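Local coordinates for ketol-acid reductoisomerase (PDB 4XDY), which catalyses the magnesium-dependent methyl migration and NADH-driven reduction of (S)-2-acetolactate to (R)-2,3-dihydroxy-isovalerate in branched-chain amino acid biosynthesis, at residues Met131-Ala136 with Val151-Val155; Met1-Asp6 with Thr179-Glu185; Ala26-Gln31 with Ala136-Arg142. All coordinates share one frame; numbering follows the deposited sequence.

Contact 1: Met131-Ala136 with Val151-Val155; sequences MVAPKA and VPGLV. With NAI (1,4-dihydronicotinamide adenine dinucleotide), chain E.
Val-151 packs closely on Ala-136. With CG1 beside its backbone N (chi1 -65°), it sets both methyls against one carbon: CG1 lies 3.6 Å and CG2 3.8 Å from Ala-136 CB. The same CG2 also reaches Pro-134 CB. The packing is looser at the other end, where Val-132 CG1 and Val-155 CG2 are 4.3 Å apart. Helix 165-175 covers these two valines, so this end is buried too, and the contact has no solvent side. The backbones form an antiparallel pair near one end of the Rossmann-domain sheet, where strand 153-157 also pairs with 183-185. Ala-133 and Leu-154 bond in both directions, N to O. Lys-135 N gives a third, nearly straight bond to Pro-152 O (2.8 Å, 178°). The Lys-135 chain bends at chi2 and chi3. The Lys-135 and Leu-154 side chains cross at about a right angle, with CG and CD of Lys-135 each 4.0 Å from Leu-154 CD1. NZ goes on to salt bridges with Glu-191 and Glu-194 and a hydrogen bond to the magnesium ligand Asp-195. At the cofactor, Ala-136 O stands 3.4 Å from NAI C4N, the hydride-carrying carbon.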
loop_
_atom_site.group_PDB
_atom_site.type_symbol
_atom_site.label_atom_id
_atom_site.label_comp_id
_atom_site.label_asym_id
_atom_site.label_seq_id
_atom_site.Cartn_x
_atom_site.Cartn_y
_atom_site.Cartn_z
ATOM N N MET A 131 -19.451 17.181 11.201
ATOM C CA MET A 131 -18.409 16.672 10.322
ATOM C C MET A 131 -18.514 15.187 10.189
ATOM O O MET A 131 -18.655 14.449 11.201
ATOM C CB MET A 131 -16.980 17.043 10.839
ATOM C CG MET A 131 -16.049 16.290 9.950
ATOM S SD MET A 131 -14.471 16.983 10.096
ATOM C CE MET A 131 -14.200 16.473 11.507
ATOM N N VAL A 132 -18.497 14.710 8.952
ATOM C CA VAL A 132 -18.355 13.306 8.623
ATOM C C VAL A 132 -17.079 13.126 7.782
ATOM O O VAL A 132 -17.059 13.486 6.579
ATOM C CB VAL A 132 -19.610 12.728 7.966
ATOM C CG1 VAL A 132 -20.811 12.889 8.948
ATOM C CG2 VAL A 132 -19.999 13.448 6.633
ATOM N N ALA A 133 -16.022 12.680 8.434
ATOM C CA ALA A 133 -14.676 12.669 7.812
ATOM C C ALA A 133 -14.239 11.290 7.467
ATOM O O ALA A 133 -13.945 10.521 8.386
ATOM C CB ALA A 133 -13.680 13.310 8.741
ATOM N N PRO A 134 -14.171 10.915 6.140
ATOM C CA PRO A 134 -13.773 9.560 5.804
ATOM C C PRO A 134 -12.253 9.493 5.877
ATOM O O PRO A 134 -11.610 10.399 5.375
ATOM C CB PRO A 134 -14.282 9.377 4.344
ATOM C CG PRO A 134 -14.276 10.772 3.801
ATOM C CD PRO A 134 -14.417 11.722 4.930
ATOM N N LYS A 135 -11.703 8.380 6.379
ATOM C CA LYS A 135 -10.270 8.129 6.439
ATOM C C LYS A 135 -9.908 7.371 5.149
ATOM O O LYS A 135 -9.591 6.150 5.129
ATOM C CB LYS A 135 -9.924 7.332 7.732
ATOM C CG LYS A 135 -10.328 8.015 9.018
ATOM C CD LYS A 135 -9.584 9.310 9.309
ATOM C CE LYS A 135 -10.252 10.614 8.866
ATOM N NZ LYS A 135 -9.482 11.922 9.096
ATOM N N ALA A 136 -10.092 8.079 4.001
ATOM C CA ALA A 136 -9.978 7.458 2.713
ATOM C C ALA A 136 -9.971 8.494 1.602
ATOM O O ALA A 136 -10.705 9.487 1.651
ATOM C CB ALA A 136 -11.125 6.530 2.452
ATOM N N VAL A 151 -15.458 2.648 4.174
ATOM C CA VAL A 151 -14.164 3.168 4.710
ATOM C C VAL A 151 -14.421 3.635 6.104
ATOM O O VAL A 151 -15.554 4.116 6.407
ATOM C CB VAL A 151 -13.544 4.271 3.814
ATOM C CG1 VAL A 151 -13.196 3.632 2.485
ATOM C CG2 VAL A 151 -14.509 5.410 3.708
ATOM N N PRO A 152 -13.374 3.629 6.935
ATOM C CA PRO A 152 -13.538 4.172 8.292
ATOM C C PRO A 152 -13.840 5.676 8.287
ATOM O O PRO A 152 -13.495 6.392 7.358
ATOM C CB PRO A 152 -12.183 3.903 8.986
ATOM C CG PRO A 152 -11.539 2.820 8.188
ATOM C CD PRO A 152 -12.006 3.084 6.755
ATOM N N GLY A 153 -14.550 6.127 9.307
ATOM C CA GLY A 153 -14.868 7.548 9.473
ATOM C C GLY A 153 -14.839 8.127 10.863
ATOM O O GLY A 153 -14.920 7.393 11.864
ATOM N N LEU A 154 -14.725 9.433 10.926
ATOM C CA LEU A 154 -14.704 10.200 12.160
ATOM C C LEU A 154 -15.892 11.146 12.103
ATOM O O LEU A 154 -16.148 11.829 11.053
ATOM C CB LEU A 154 -13.400 11.016 12.294
ATOM C CG LEU A 154 -12.258 10.281 13.001
ATOM C CD1 LEU A 154 -11.928 8.919 12.537
ATOM C CD2 LEU A 154 -10.982 11.153 12.970
ATOM N N VAL A 155 -16.653 11.204 13.212
ATOM C CA VAL A 155 -17.828 12.039 13.266
ATOM C C VAL A 155 -17.737 12.998 14.436
ATOM O O VAL A 155 -17.495 12.590 15.565
ATOM C CB VAL A 155 -19.110 11.187 13.337
ATOM C CG1 VAL A 155 -20.338 12.053 13.601
ATOM C CG2 VAL A 155 -19.286 10.385 12.096
HETATM P PA NAI E . -11.654 18.981 -4.789
HETATM O O1A NAI E . -10.272 19.650 -4.811
HETATM O O2A NAI E . -11.864 17.710 -5.489
HETATM O O5B NAI E . -12.695 20.158 -5.149
HETATM C C5B NAI E . -14.106 19.847 -5.334
HETATM C C4B NAI E . -14.638 20.673 -6.545
HETATM O O4B NAI E . -14.587 22.031 -6.121
HETATM C C3B NAI E . -13.833 20.638 -7.871
HETATM O O3B NAI E . -14.129 19.404 -8.526
HETATM C C2B NAI E . -14.303 21.902 -8.560
HETATM O O2B NAI E . -15.470 21.589 -9.323
HETATM C C1B NAI E . -14.655 22.801 -7.349
HETATM N N9A NAI E . -13.721 23.908 -7.231
HETATM C C8A NAI E . -12.332 23.760 -7.306
HETATM N N7A NAI E . -11.763 24.950 -7.168
HETATM C C5A NAI E . -12.769 25.856 -7.042
HETATM C C6A NAI E . -12.841 27.298 -6.904
HETATM N N6A NAI E . -11.738 28.060 -6.877
HETATM N N1A NAI E . -14.048 27.904 -6.749
HETATM C C2A NAI E . -15.186 27.181 -6.795
HETATM N N3A NAI E . -15.230 25.866 -6.918
HETATM C C4A NAI E . -14.052 25.155 -7.062
HETATM O O3 NAI E . -12.039 18.777 -3.156
HETATM P PN NAI E . -11.700 17.378 -2.321
HETATM O O1N NAI E . -10.232 17.028 -2.462
HETATM O O2N NAI E . -12.719 16.404 -2.741
HETATM O O5D NAI E . -11.841 18.010 -0.877
HETATM C C5D NAI E . -13.185 18.263 -0.347
HETATM C C4D NAI E . -13.179 18.276 1.224
HETATM O O4D NAI E . -12.978 16.889 1.565
HETATM C C3D NAI E . -12.031 19.017 1.882
HETATM O O3D NAI E . -12.464 19.589 3.122
HETATM C C2D NAI E . -10.944 17.951 2.156
HETATM O O2D NAI E . -10.004 18.247 3.187
HETATM C C1D NAI E . -11.825 16.764 2.483
HETATM N N1N NAI E . -11.293 15.408 2.305
HETATM C C2N NAI E . -10.811 15.060 1.093
HETATM C C3N NAI E . -10.335 13.817 0.867
HETATM C C7N NAI E . -9.932 13.453 -0.457
HETATM O O7N NAI E . -9.577 14.232 -1.394
HETATM N N7N NAI E . -10.183 12.200 -0.744
HETATM C C4N NAI E . -10.372 12.860 1.953
HETATM C C5N NAI E . -11.096 13.229 3.131
HETATM C C6N NAI E . -11.504 14.518 3.271
#

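Contact 2: Met1-Asp6 with Thr179-Glu185; sequences MEILHD and TKAGILE
Thr-179 holds OG1 between its backbone N and carbonyl carbon (chi1 44°), which aims the hydroxyl at the Asp-6 carboxylate. Lys-180 runs extended and then turns at its last torsion (chi4 -67°), bringing NZ to the same carboxylate. The two oxygens divide the work. OD1 of Asp-6 accepts from Thr-179 OG1 at 2.6 Å, nearly in line with its C-O bond. OD2 of Asp-6 takes the salt bridge from Lys-180 NZ at 2.8 Å, on its syn lone pair. Farther back along 1-6, Leu-4 and Ile-183 form a single antiparallel bridge, with a hydrogen bond in each direction between their backbones. The N-terminal segment thus lies along the outer side of strand 183-185, which pairs with 153-157 in the Rossmann-domain sheet. Gly-182 has Ile-3 CG2 3.6 Å from its CA, so a CB there would collide with that methyl. Ile-3 and Leu-184 lie side by side, pointing the same way, with CG1 of Ile-3 3.7 Å from CD2 of Leu-184. Ile-325 of the second subunit packs on Ile-3, and Met-227 of the second subunit packs on Leu-184. Water fills in the polar links: one joins Glu-2 O to Glu-185 N, and another, in the plane of the His-5 ring, joins NE2 to Ala-181 O.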
loop_
_atom_site.group_PDB
_atom_site.type_symbol
_atom_site.label_atom_id
_atom_site.label_comp_id
_atom_site.label_asym_id
_atom_site.label_seq_id
_atom_site.Cartn_x
_atom_site.Cartn_y
_atom_site.Cartn_z
ATOM N N MET A 1 -11.711 2.447 22.918
ATOM C CA MET A 1 -12.724 3.477 22.582
ATOM C C MET A 1 -13.784 2.833 21.669
ATOM O O MET A 1 -13.494 1.868 20.967
ATOM C CB MET A 1 -11.987 4.588 21.903
ATOM C CG MET A 1 -12.802 5.677 21.392
ATOM S SD MET A 1 -12.094 6.317 19.864
ATOM C CE MET A 1 -13.438 7.479 19.740
ATOM N N GLU A 2 -15.013 3.312 21.737
ATOM C CA GLU A 2 -16.119 2.634 21.102
ATOM C C GLU A 2 -15.940 2.951 19.587
ATOM O O GLU A 2 -15.606 4.096 19.195
ATOM C CB GLU A 2 -17.433 3.170 21.645
ATOM C CG GLU A 2 -18.661 3.047 20.743
ATOM C CD GLU A 2 -19.999 3.465 21.439
ATOM O OE1 GLU A 2 -20.907 2.593 21.504
ATOM O OE2 GLU A 2 -20.178 4.658 21.865
ATOM N N ILE A 3 -16.138 1.902 18.813
ATOM C CA ILE A 3 -16.355 1.971 17.379
ATOM C C ILE A 3 -17.793 1.615 17.007
ATOM O O ILE A 3 -18.269 0.526 17.308
ATOM C CB ILE A 3 -15.411 0.991 16.674
ATOM C CG1 ILE A 3 -13.970 1.173 17.195
ATOM C CG2 ILE A 3 -15.592 1.088 15.145
ATOM C CD1 ILE A 3 -13.016 0.127 16.598
ATOM N N LEU A 4 -18.466 2.516 16.308
ATOM C CA LEU A 4 -19.849 2.322 15.862
ATOM C C LEU A 4 -19.914 1.650 14.505
ATOM O O LEU A 4 -19.143 2.005 13.553
ATOM C CB LEU A 4 -20.557 3.646 15.891
ATOM C CG LEU A 4 -20.500 4.456 17.165
ATOM C CD1 LEU A 4 -21.214 5.796 17.024
ATOM C CD2 LEU A 4 -21.126 3.691 18.329
ATOM N N HIS A 5 -20.715 0.585 14.438
ATOM C CA HIS A 5 -20.980 -0.120 13.204
ATOM C C HIS A 5 -22.483 -0.007 12.824
ATOM O O HIS A 5 -23.218 0.816 13.381
ATOM C CB HIS A 5 -20.485 -1.586 13.308
ATOM C CG HIS A 5 -19.020 -1.747 13.587
ATOM N ND1 HIS A 5 -18.506 -1.843 14.854
ATOM C CD2 HIS A 5 -17.955 -1.791 12.746
ATOM C CE1 HIS A 5 -17.190 -1.968 14.782
ATOM N NE2 HIS A 5 -16.836 -1.932 13.510
ATOM N N ASP A 6 -22.874 -0.768 11.806
ATOM C CA ASP A 6 -24.199 -0.653 11.193
ATOM C C ASP A 6 -25.290 -0.808 12.242
ATOM O O ASP A 6 -26.226 -0.008 12.340
ATOM C CB ASP A 6 -24.386 -1.776 10.182
ATOM C CG ASP A 6 -23.909 -1.409 8.770
ATOM O OD1 ASP A 6 -23.532 -0.235 8.463
ATOM O OD2 ASP A 6 -23.933 -2.344 7.945
ATOM N N THR A 179 -19.920 2.893 8.317
ATOM C CA THR A 179 -20.142 2.072 9.511
ATOM C C THR A 179 -19.788 0.623 9.322
ATOM O O THR A 179 -19.525 -0.072 10.317
ATOM C CB THR A 179 -21.660 2.189 9.943
ATOM O OG1 THR A 179 -22.494 2.097 8.786
ATOM C CG2 THR A 179 -21.903 3.457 10.586
ATOM N N LYS A 180 -19.709 0.135 8.073
ATOM C CA LYS A 180 -19.252 -1.211 7.868
ATOM C C LYS A 180 -17.783 -1.418 8.281
ATOM O O LYS A 180 -17.358 -2.504 8.728
ATOM C CB LYS A 180 -19.539 -1.688 6.464
ATOM C CG LYS A 180 -21.033 -1.684 6.146
ATOM C CD LYS A 180 -21.266 -2.286 4.798
ATOM C CE LYS A 180 -22.662 -2.022 4.305
ATOM N NZ LYS A 180 -23.626 -2.755 5.156
ATOM N N ALA A 181 -16.978 -0.371 8.121
ATOM C CA ALA A 181 -15.606 -0.414 8.612
ATOM C C ALA A 181 -15.557 0.084 10.055
ATOM O O ALA A 181 -14.830 -0.474 10.888
ATOM C CB ALA A 181 -14.711 0.492 7.707
ATOM N N GLY A 182 -16.300 1.154 10.328
ATOM C CA GLY A 182 -16.398 1.693 11.668
ATOM C C GLY A 182 -16.233 3.173 11.746
ATOM O O GLY A 182 -15.479 3.787 10.964
ATOM N N ILE A 183 -16.948 3.750 12.690
ATOM C CA ILE A 183 -16.982 5.203 12.950
ATOM C C ILE A 183 -16.496 5.453 14.379
ATOM O O ILE A 183 -16.837 4.729 15.389
ATOM C CB ILE A 183 -18.444 5.745 12.780
ATOM C CG1 ILE A 183 -18.861 5.589 11.339
ATOM C CG2 ILE A 183 -18.699 7.105 13.356
ATOM C CD1 ILE A 183 -18.115 6.457 10.397
ATOM N N LEU A 184 -15.655 6.457 14.501
ATOM C CA LEU A 184 -15.211 6.996 15.783
ATOM C C LEU A 184 -15.750 8.378 15.965
ATOM O O LEU A 184 -15.644 9.249 15.054
ATOM C CB LEU A 184 -13.669 7.103 15.827
ATOM C CG LEU A 184 -12.964 5.794 15.495
ATOM C CD1 LEU A 184 -11.462 6.089 15.504
ATOM C CD2 LEU A 184 -13.339 4.711 16.502
ATOM N N GLU A 185 -16.318 8.641 17.157
ATOM C CA GLU A 185 -16.664 10.001 17.511
ATOM C C GLU A 185 -15.554 10.768 18.081
ATOM O O GLU A 185 -14.717 10.203 18.858
ATOM C CB GLU A 185 -17.836 9.985 18.506
ATOM C CG GLU A 185 -19.059 9.302 17.937
ATOM C CD GLU A 185 -20.316 9.584 18.779
ATOM O OE1 GLU A 185 -20.924 10.676 18.658
ATOM O OE2 GLU A 185 -20.631 8.713 19.593
HETATM O O HOH W 1 -16.840 6.474 19.025
HETATM O O HOH W 2 -19.104 6.735 20.397
HETATM O O HOH W 3 -14.129 -2.113 12.874
HETATM O O HOH W 4 -21.484 -2.958 10.254
#

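Contact 3: Ala26-Gln31 with Ala136-Arg142. With NAI (1,4-dihydronicotinamide adenine dinucleotide), chain E; HIO (N-hydroxy-N-isopropyloxamic acid), chain H; GOL (glycerol), chain G.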
loop_
_atom_site.group_PDB
_atom_site.type_symbol
_atom_site.label_atom_id
_atom_site.label_comp_id
_atom_site.label_asym_id
_atom_site.label_seq_id
_atom_site.Cartn_x
_atom_site.Cartn_y
_atom_site.Cartn_z
ATOM N N ALA A 26 -13.180 14.829 -5.652
ATOM C CA ALA A 26 -12.874 13.431 -5.223
ATOM C C ALA A 26 -13.912 12.990 -4.180
ATOM O O ALA A 26 -14.474 11.888 -4.275
ATOM C CB ALA A 26 -11.480 13.395 -4.594
ATOM N N GLN A 27 -14.133 13.831 -3.175
ATOM C CA GLN A 27 -15.078 13.511 -2.112
ATOM C C GLN A 27 -16.565 13.742 -2.514
ATOM O O GLN A 27 -17.399 12.908 -2.204
ATOM C CB GLN A 27 -14.735 14.246 -0.830
ATOM C CG GLN A 27 -13.532 13.644 -0.071
ATOM C CD GLN A 27 -13.690 12.194 0.349
ATOM O OE1 GLN A 27 -12.706 11.423 0.390
ATOM N NE2 GLN A 27 -14.879 11.822 0.663
ATOM N N GLY A 28 -16.878 14.849 -3.147
ATOM C CA GLY A 28 -18.259 15.179 -3.490
ATOM C C GLY A 28 -18.828 14.128 -4.431
ATOM O O GLY A 28 -19.987 13.701 -4.275
ATOM N N ASP A 29 -18.036 13.718 -5.425
ATOM C CA ASP A 29 -18.447 12.685 -6.383
ATOM C C ASP A 29 -18.712 11.341 -5.649
ATOM O O ASP A 29 -19.841 10.756 -5.712
ATOM C CB ASP A 29 -17.443 12.622 -7.559
ATOM C CG ASP A 29 -17.849 11.680 -8.680
ATOM O OD1 ASP A 29 -18.653 10.715 -8.503
ATOM O OD2 ASP A 29 -17.285 11.812 -9.783
ATOM N N ALA A 30 -17.745 10.891 -4.835
ATOM C CA ALA A 30 -17.933 9.656 -4.080
ATOM C C ALA A 30 -19.117 9.749 -3.142
ATOM O O ALA A 30 -19.958 8.819 -3.122
ATOM C CB ALA A 30 -16.682 9.354 -3.272
ATOM N N GLN A 31 -19.163 10.806 -2.351
ATOM C CA GLN A 31 -20.161 10.899 -1.280
ATOM C C GLN A 31 -21.587 11.060 -1.887
ATOM O O GLN A 31 -22.545 10.398 -1.448
ATOM C CB GLN A 31 -19.881 11.962 -0.276
ATOM C CG GLN A 31 -18.609 11.628 0.504
ATOM C CD GLN A 31 -18.352 12.493 1.740
ATOM O OE1 GLN A 31 -17.209 12.865 2.059
ATOM N NE2 GLN A 31 -19.376 12.862 2.371
ATOM N N ALA A 136 -10.092 8.079 4.001
ATOM C CA ALA A 136 -9.978 7.458 2.713
ATOM C C ALA A 136 -9.971 8.494 1.602
ATOM O O ALA A 136 -10.705 9.487 1.651
ATOM C CB ALA A 136 -11.125 6.530 2.452
ATOM N N PRO A 137 -9.133 8.253 0.574
ATOM C CA PRO A 137 -9.321 9.005 -0.652
ATOM C C PRO A 137 -10.692 8.681 -1.345
ATOM O O PRO A 137 -11.166 7.547 -1.337
ATOM C CB PRO A 137 -8.133 8.588 -1.532
ATOM C CG PRO A 137 -7.825 7.214 -1.049
ATOM C CD PRO A 137 -8.165 7.173 0.413
ATOM N N GLY A 138 -11.255 9.669 -2.004
ATOM C CA GLY A 138 -12.630 9.533 -2.427
ATOM C C GLY A 138 -12.892 8.417 -3.448
ATOM O O GLY A 138 -13.937 7.772 -3.401
ATOM N N THR A 139 -11.930 8.177 -4.357
ATOM C CA THR A 139 -12.058 7.169 -5.412
ATOM C C THR A 139 -12.157 5.769 -4.749
ATOM O O THR A 139 -12.934 4.903 -5.190
ATOM C CB THR A 139 -10.888 7.207 -6.397
ATOM O OG1 THR A 139 -9.648 7.112 -5.677
ATOM C CG2 THR A 139 -10.932 8.557 -7.232
ATOM N N GLU A 140 -11.369 5.543 -3.657
ATOM C CA GLU A 140 -11.261 4.218 -3.031
ATOM C C GLU A 140 -12.457 4.018 -2.057
ATOM O O GLU A 140 -12.940 2.924 -1.916
ATOM C CB GLU A 140 -9.915 4.086 -2.316
ATOM C CG GLU A 140 -8.731 4.360 -3.256
ATOM C CD GLU A 140 -8.920 3.757 -4.638
ATOM O OE1 GLU A 140 -8.825 2.514 -4.695
ATOM O OE2 GLU A 140 -9.120 4.511 -5.658
ATOM N N GLU A 141 -12.961 5.114 -1.537
ATOM C CA GLU A 141 -14.223 5.196 -0.765
ATOM C C GLU A 141 -15.418 4.737 -1.606
ATOM O O GLU A 141 -16.232 3.873 -1.170
ATOM C CB GLU A 141 -14.427 6.631 -0.291
ATOM C CG GLU A 141 -15.754 6.921 0.381
ATOM C CD GLU A 141 -15.941 8.393 0.675
ATOM O OE1 GLU A 141 -14.956 9.156 0.551
ATOM O OE2 GLU A 141 -17.077 8.797 1.018
ATOM N N ARG A 142 -15.492 5.227 -2.838
ATOM C CA ARG A 142 -16.547 4.815 -3.710
ATOM C C ARG A 142 -16.485 3.334 -4.095
ATOM O O ARG A 142 -17.469 2.636 -3.992
ATOM C CB ARG A 142 -16.559 5.704 -4.958
ATOM C CG ARG A 142 -17.599 5.225 -6.000
ATOM C CD ARG A 142 -19.003 5.390 -5.424
ATOM N NE ARG A 142 -20.015 5.234 -6.496
ATOM C CZ ARG A 142 -21.288 4.878 -6.290
ATOM N NH1 ARG A 142 -21.706 4.554 -5.088
ATOM N NH2 ARG A 142 -22.113 4.758 -7.336
HETATM P PA NAI E . -11.654 18.981 -4.789
HETATM O O1A NAI E . -10.272 19.650 -4.811
HETATM O O2A NAI E . -11.864 17.710 -5.489
HETATM O O5B NAI E . -12.695 20.158 -5.149
HETATM C C5B NAI E . -14.106 19.847 -5.334
HETATM C C4B NAI E . -14.638 20.673 -6.545
HETATM O O4B NAI E . -14.587 22.031 -6.121
HETATM C C3B NAI E . -13.833 20.638 -7.871
HETATM O O3B NAI E . -14.129 19.404 -8.526
HETATM C C2B NAI E . -14.303 21.902 -8.560
HETATM O O2B NAI E . -15.470 21.589 -9.323
HETATM C C1B NAI E . -14.655 22.801 -7.349
HETATM N N9A NAI E . -13.721 23.908 -7.231
HETATM C C8A NAI E . -12.332 23.760 -7.306
HETATM N N7A NAI E . -11.763 24.950 -7.168
HETATM C C5A NAI E . -12.769 25.856 -7.042
HETATM C C6A NAI E . -12.841 27.298 -6.904
HETATM N N6A NAI E . -11.738 28.060 -6.877
HETATM N N1A NAI E . -14.048 27.904 -6.749
HETATM C C2A NAI E . -15.186 27.181 -6.795
HETATM N N3A NAI E . -15.230 25.866 -6.918
HETATM C C4A NAI E . -14.052 25.155 -7.062
HETATM O O3 NAI E . -12.039 18.777 -3.156
HETATM P PN NAI E . -11.700 17.378 -2.321
HETATM O O1N NAI E . -10.232 17.028 -2.462
HETATM O O2N NAI E . -12.719 16.404 -2.741
HETATM O O5D NAI E . -11.841 18.010 -0.877
HETATM C C5D NAI E . -13.185 18.263 -0.347
HETATM C C4D NAI E . -13.179 18.276 1.224
HETATM O O4D NAI E . -12.978 16.889 1.565
HETATM C C3D NAI E . -12.031 19.017 1.882
HETATM O O3D NAI E . -12.464 19.589 3.122
HETATM C C2D NAI E . -10.944 17.951 2.156
HETATM O O2D NAI E . -10.004 18.247 3.187
HETATM C C1D NAI E . -11.825 16.764 2.483
HETATM N N1N NAI E . -11.293 15.408 2.305
HETATM C C2N NAI E . -10.811 15.060 1.093
HETATM C C3N NAI E . -10.335 13.817 0.867
HETATM C C7N NAI E . -9.932 13.453 -0.457
HETATM O O7N NAI E . -9.577 14.232 -1.394
HETATM N N7N NAI E . -10.183 12.200 -0.744
HETATM C C4N NAI E . -10.372 12.860 1.953
HETATM C C5N NAI E . -11.096 13.229 3.131
HETATM C C6N NAI E . -11.504 14.518 3.271
HETATM C C1 HIO H . -6.854 14.454 2.248
HETATM O O11 HIO H . -6.783 15.590 2.786
HETATM O O12 HIO H . -6.951 14.166 1.010
HETATM C C2 HIO H . -6.929 13.362 3.316
HETATM O O2 HIO H . -7.222 13.718 4.487
HETATM N N3 HIO H . -6.585 12.107 3.098
HETATM O O3 HIO H . -7.015 11.078 4.045
HETATM C C4 HIO H . -5.865 11.668 1.941
HETATM C C41 HIO H . -4.684 10.804 2.399
HETATM C C42 HIO H . -6.875 10.929 1.071
HETATM C C1 GOL G . -20.039 8.359 -10.612
HETATM O O1 GOL G . -18.796 9.020 -10.408
HETATM C C2 GOL G . -19.904 6.920 -10.144
HETATM O O2 GOL G . -19.744 6.904 -8.696
HETATM C C3 GOL G . -21.190 6.174 -10.572
HETATM O O3 GOL G . -21.238 4.828 -10.066
#
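Gln-27 sets its CG against the nicotinamide of NAI, 3.3 Å from both C2N and C3N, and sends its amide across to Glu-141. The chain bends at chi2 (-59°) to do this. NE2 of Gln-27 gives a hydrogen bond to Glu-141 OE1 at 2.7 Å, on the syn lone pair. Amide and carboxylate are nearly coplanar, 24° apart. The same NE2 also makes a weak bond to OE1 of Gln-31, whose stronger partner is Ser-111 OG. OE1 of Gln-27 accepts a weak bond from N7N of the NAI carboxamide, although it also lies close to two other acceptors, Ala-136 O and Glu-141 OE1. Helices 26-37 and 138-146 start side by side here. Gly-138 lets them close up: its CA sits 3.5 Å from Ala-26 O, where a CB would clash. The first helix follows the Rossmann glycine-rich turn, and its Ala-26 N and Gln-27 N bond NAI O2A and O2N. With an alanine at Gln-27, Glu-141 OE1 would probably lose this donor and N7N its weak acceptor, and a gap is likely to open beside the nicotinamide. By accepting from NE2, Glu-141 probably helps to fix the amide flip of the cofactor-binding Gln-27 from the second shell.

Overall arrangement
From the N terminus, contact 2 opens first. Residues 1-6 pair with 179-185, at the far end in sequence of the Rossmann domain, so the loop of contact 2 encloses both other contacts. Contact 3 starts next, at helix 26-37, and closes about a hundred residues later at helix 138-146. Contact 1 starts at strand 128-134, before contact 3 has closed, and ends at 151-155. These two therefore cross, and they share Ala-136. Pro-134 packs on Gln-27 where they meet, and both touch NAI. Contacts 1 and 2 join through neighbouring strands 153-157 and 183-185. Contacts 2 and 3 do not touch. Together they tie the N-terminal segment, the sheet end and the cofactor-binding helices.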